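Local coordinates for 6b protein (Agrobacterium vitis, PDB 3AQ2) that probably disturbs plant cell proliferation, perhaps through the host microRNA machinery, and has an ADP-ribosylation fold, at residues 66-71 and 82-87. Sequence-based numbering, arbitrary orientation.
Sequences TYVYVD and RLLPSN
Val-68 reaches Leu-84 with one methyl and Asn-87 with the other. The contact lies in the buried interior of the ADP-ribosylation fold. It joins strand 66-70, which pairs with strand 133-137 in a mixed sheet, to the short strand 83-85, which pairs with strand 192-194 in a separate sheet. Helix 72-81 makes the connection between the two segments, with Asp-71 as its N-cap and a Schellman motif at Arg-82. No hydrogen bond crosses between the segments, and the CA atoms of Val-68 and Leu-84 stay 8.4 Å apart. The three closest pairs are all side chain to side chain. With chi1 of Val-68 at 175°, CG1 is anti to the backbone N and is turned to Asn-87, while CG2, beside that N, is turned to Leu-84. Val-68 CG2 packs on Leu-84 CD1 at 4.0 Å. Val-68 CG1 lies 4.0 Å from Asn-87 ND2, a van der Waals contact with an amide that is already engaged. Asn-87 OD1 accepts from the backbone N of Val-94, and ND2 bonds to the hydroxyl of Tyr-124, so both polar ends of this buried group are satisfied. Pro-85 also touches Cys-78 of helix 72-81 and Leu-135 of strand 133-137. Its ring meets Val-70 nearly at a right angle, and Pro-85 CG is 4.1 Å from Val-70 CG1.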
ATOM      1  N   THR A  66       4.604   2.875   3.119  1.00 10.49           N
ATOM      2  CA  THR A  66       3.257   2.956   3.705  1.00  9.87           C
ATOM      3  C   THR A  66       2.548   1.622   3.491  1.00  9.91           C
ATOM      4  O   THR A  66       3.036   0.760   2.738  1.00  9.65           O
ATOM      5  CB  THR A  66       2.434   4.145   3.163  1.00  9.97           C
ATOM      6  OG1 THR A  66       2.390   4.094   1.731  1.00 10.79           O
ATOM      7  CG2 THR A  66       3.065   5.482   3.614  1.00 10.60           C
ATOM      8  N   TYR A  67       1.400   1.463   4.136  1.00  9.51           N
ATOM      9  CA  TYR A  67       0.768   0.146   4.265  1.00  8.82           C
ATOM     10  C   TYR A  67      -0.660   0.148   3.765  1.00  8.95           C
ATOM     11  O   TYR A  67      -1.435   1.061   4.073  1.00  8.64           O
ATOM     12  CB  TYR A  67       0.857  -0.335   5.730  1.00  9.36           C
ATOM     13  CG  TYR A  67       2.300  -0.349   6.190  1.00  9.32           C
ATOM     14  CD1 TYR A  67       2.866   0.748   6.840  1.00 10.28           C
ATOM     15  CD2 TYR A  67       3.113  -1.446   5.917  1.00  9.90           C
ATOM     16  CE1 TYR A  67       4.215   0.736   7.219  1.00 10.84           C
ATOM     17  CE2 TYR A  67       4.453  -1.464   6.291  1.00 11.53           C
ATOM     18  CZ  TYR A  67       4.995  -0.376   6.933  1.00 11.80           C
ATOM     19  OH  TYR A  67       6.322  -0.402   7.317  1.00 14.43           O
ATOM     20  N   VAL A  68      -0.992  -0.867   2.972  1.00  8.94           N
ATOM     21  CA  VAL A  68      -2.374  -1.094   2.547  1.00  8.55           C
ATOM     22  C   VAL A  68      -2.798  -2.402   3.212  1.00  8.89           C
ATOM     23  O   VAL A  68      -2.256  -3.462   2.923  1.00  9.20           O
ATOM     24  CB  VAL A  68      -2.537  -1.160   1.004  1.00  8.72           C
ATOM     25  CG1 VAL A  68      -3.966  -1.518   0.635  1.00  9.13           C
ATOM     26  CG2 VAL A  68      -2.142   0.182   0.374  1.00  9.44           C
ATOM     27  N   TYR A  69      -3.748  -2.297   4.138  1.00  8.67           N
ATOM     28  CA  TYR A  69      -4.184  -3.449   4.918  1.00  8.77           C
ATOM     29  C   TYR A  69      -5.177  -4.318   4.146  1.00  9.06           C
ATOM     30  O   TYR A  69      -6.057  -3.807   3.441  1.00  8.95           O
ATOM     31  CB  TYR A  69      -4.719  -2.981   6.279  1.00  9.30           C
ATOM     32  CG  TYR A  69      -3.587  -2.437   7.116  1.00  8.77           C
ATOM     33  CD1 TYR A  69      -3.295  -1.064   7.148  1.00  9.44           C
ATOM     34  CD2 TYR A  69      -2.745  -3.309   7.810  1.00 11.39           C
ATOM     35  CE1 TYR A  69      -2.218  -0.579   7.897  1.00  9.19           C
ATOM     36  CE2 TYR A  69      -1.665  -2.831   8.561  1.00 12.70           C
ATOM     37  CZ  TYR A  69      -1.408  -1.478   8.603  1.00 10.32           C
ATOM     38  OH  TYR A  69      -0.326  -1.044   9.340  1.00 12.07           O
ATOM     39  N   VAL A  70      -5.004  -5.637   4.258  1.00  9.12           N
ATOM     40  CA  VAL A  70      -5.767  -6.600   3.445  1.00  9.31           C
ATOM     41  C   VAL A  70      -5.978  -7.909   4.226  1.00 10.11           C
ATOM     42  O   VAL A  70      -5.389  -8.106   5.294  1.00 10.10           O
ATOM     43  CB  VAL A  70      -5.038  -6.931   2.104  1.00  9.44           C
ATOM     44  CG1 VAL A  70      -4.878  -5.686   1.234  1.00 10.05           C
ATOM     45  CG2 VAL A  70      -3.663  -7.559   2.373  1.00  9.85           C
ATOM     46  N   ASP A  71      -6.820  -8.787   3.692  1.00 11.11           N
ATOM     47  CA  ASP A  71      -6.965 -10.146   4.220  1.00 12.68           C
ATOM     48  C   ASP A  71      -5.881 -11.059   3.609  1.00 13.85           C
ATOM     49  O   ASP A  71      -5.187 -10.643   2.677  1.00 13.37           O
ATOM     50  CB  ASP A  71      -8.346 -10.658   3.865  1.00 13.17           C
ATOM     51  CG  ASP A  71      -8.556 -10.696   2.381  1.00 13.64           C
ATOM     52  OD1 ASP A  71      -8.851  -9.631   1.795  1.00 14.82           O
ATOM     53  OD2 ASP A  71      -8.397 -11.788   1.801  1.00 17.77           O
ATOM     54  N   ARG A  82       1.825  -8.566  -8.333  1.00 17.61           N
ATOM     55  CA  ARG A  82       2.092  -7.132  -8.463  1.00 16.38           C
ATOM     56  C   ARG A  82       0.803  -6.347  -8.697  1.00 14.79           C
ATOM     57  O   ARG A  82       0.679  -5.600  -9.675  1.00 13.85           O
ATOM     58  CB  ARG A  82       3.102  -6.872  -9.582  1.00 17.54           C
ATOM     59  CG  ARG A  82       4.081  -5.780  -9.243  1.00 20.50           C
ATOM     60  CD  ARG A  82       5.080  -5.560 -10.366  1.00 25.14           C
ATOM     61  NE  ARG A  82       5.798  -6.778 -10.718  1.00 27.74           N
ATOM     62  CZ  ARG A  82       5.623  -7.453 -11.850  1.00 31.02           C
ATOM     63  NH1 ARG A  82       4.748  -7.031 -12.758  1.00 31.86           N
ATOM     64  NH2 ARG A  82       6.324  -8.554 -12.078  1.00 32.68           N
ATOM     65  N   LEU A  83      -0.161  -6.545  -7.802  1.00 13.40           N
ATOM     66  CA  LEU A  83      -1.439  -5.842  -7.864  1.00 12.77           C
ATOM     67  C   LEU A  83      -1.686  -5.050  -6.595  1.00 12.22           C
ATOM     68  O   LEU A  83      -1.218  -5.417  -5.516  1.00 12.26           O
ATOM     69  CB  LEU A  83      -2.596  -6.821  -8.067  1.00 12.38           C
ATOM     70  CG  LEU A  83      -2.536  -7.715  -9.308  1.00 13.94           C
ATOM     71  CD1 LEU A  83      -3.567  -8.836  -9.242  1.00 16.80           C
ATOM     72  CD2 LEU A  83      -2.711  -6.884 -10.575  1.00 13.59           C
ATOM     73  N   LEU A  84      -2.431  -3.962  -6.741  1.00 12.13           N
ATOM     74  CA  LEU A  84      -2.904  -3.214  -5.592  1.00 11.78           C
ATOM     75  C   LEU A  84      -4.435  -3.117  -5.680  1.00 11.55           C
ATOM     76  O   LEU A  84      -4.965  -2.775  -6.738  1.00 10.76           O
ATOM     77  CB  LEU A  84      -2.269  -1.833  -5.593  1.00 12.33           C
ATOM     78  CG  LEU A  84      -2.416  -1.025  -4.303  1.00 13.42           C
ATOM     79  CD1 LEU A  84      -1.563  -1.623  -3.166  1.00 14.51           C
ATOM     80  CD2 LEU A  84      -2.053   0.415  -4.563  1.00 15.07           C
ATOM     81  N   PRO A  85      -5.147  -3.442  -4.576  1.00 11.20           N
ATOM     82  CA  PRO A  85      -6.613  -3.374  -4.584  1.00 11.49           C
ATOM     83  C   PRO A  85      -7.138  -1.991  -4.216  1.00 11.14           C
ATOM     84  O   PRO A  85      -6.465  -1.232  -3.510  1.00 11.17           O
ATOM     85  CB  PRO A  85      -7.008  -4.344  -3.469  1.00 11.55           C
ATOM     86  CG  PRO A  85      -5.906  -4.219  -2.465  1.00 10.72           C
ATOM     87  CD  PRO A  85      -4.627  -3.902  -3.269  1.00 10.85           C
ATOM     88  N   SER A  86      -8.338  -1.669  -4.688  1.00 11.20           N
ATOM     89  CA  SER A  86      -9.077  -0.571  -4.081  1.00 10.52           C
ATOM     90  C   SER A  86      -9.592  -1.049  -2.720  1.00 10.73           C
ATOM     91  O   SER A  86      -9.822  -2.254  -2.508  1.00 10.60           O
ATOM     92  CB  SER A  86     -10.255  -0.143  -4.959  1.00 11.90           C
ATOM     93  OG  SER A  86     -11.152  -1.231  -5.114  1.00 12.72           O
ATOM     94  N   ASN A  87      -9.743  -0.107  -1.794  1.00  9.92           N
ATOM     95  CA  ASN A  87     -10.365  -0.393  -0.499  1.00 10.28           C
ATOM     96  C   ASN A  87     -11.405   0.667  -0.135  1.00 11.41           C
ATOM     97  O   ASN A  87     -11.770   0.834   1.030  1.00 11.63           O
ATOM     98  CB  ASN A  87      -9.313  -0.550   0.609  1.00 10.05           C
ATOM     99  CG  ASN A  87      -8.384   0.633   0.703  1.00  9.35           C
ATOM    100  OD1 ASN A  87      -8.636   1.686   0.099  1.00  9.53           O
ATOM    101  ND2 ASN A  87      -7.297   0.478   1.474  1.00 10.04           N
TER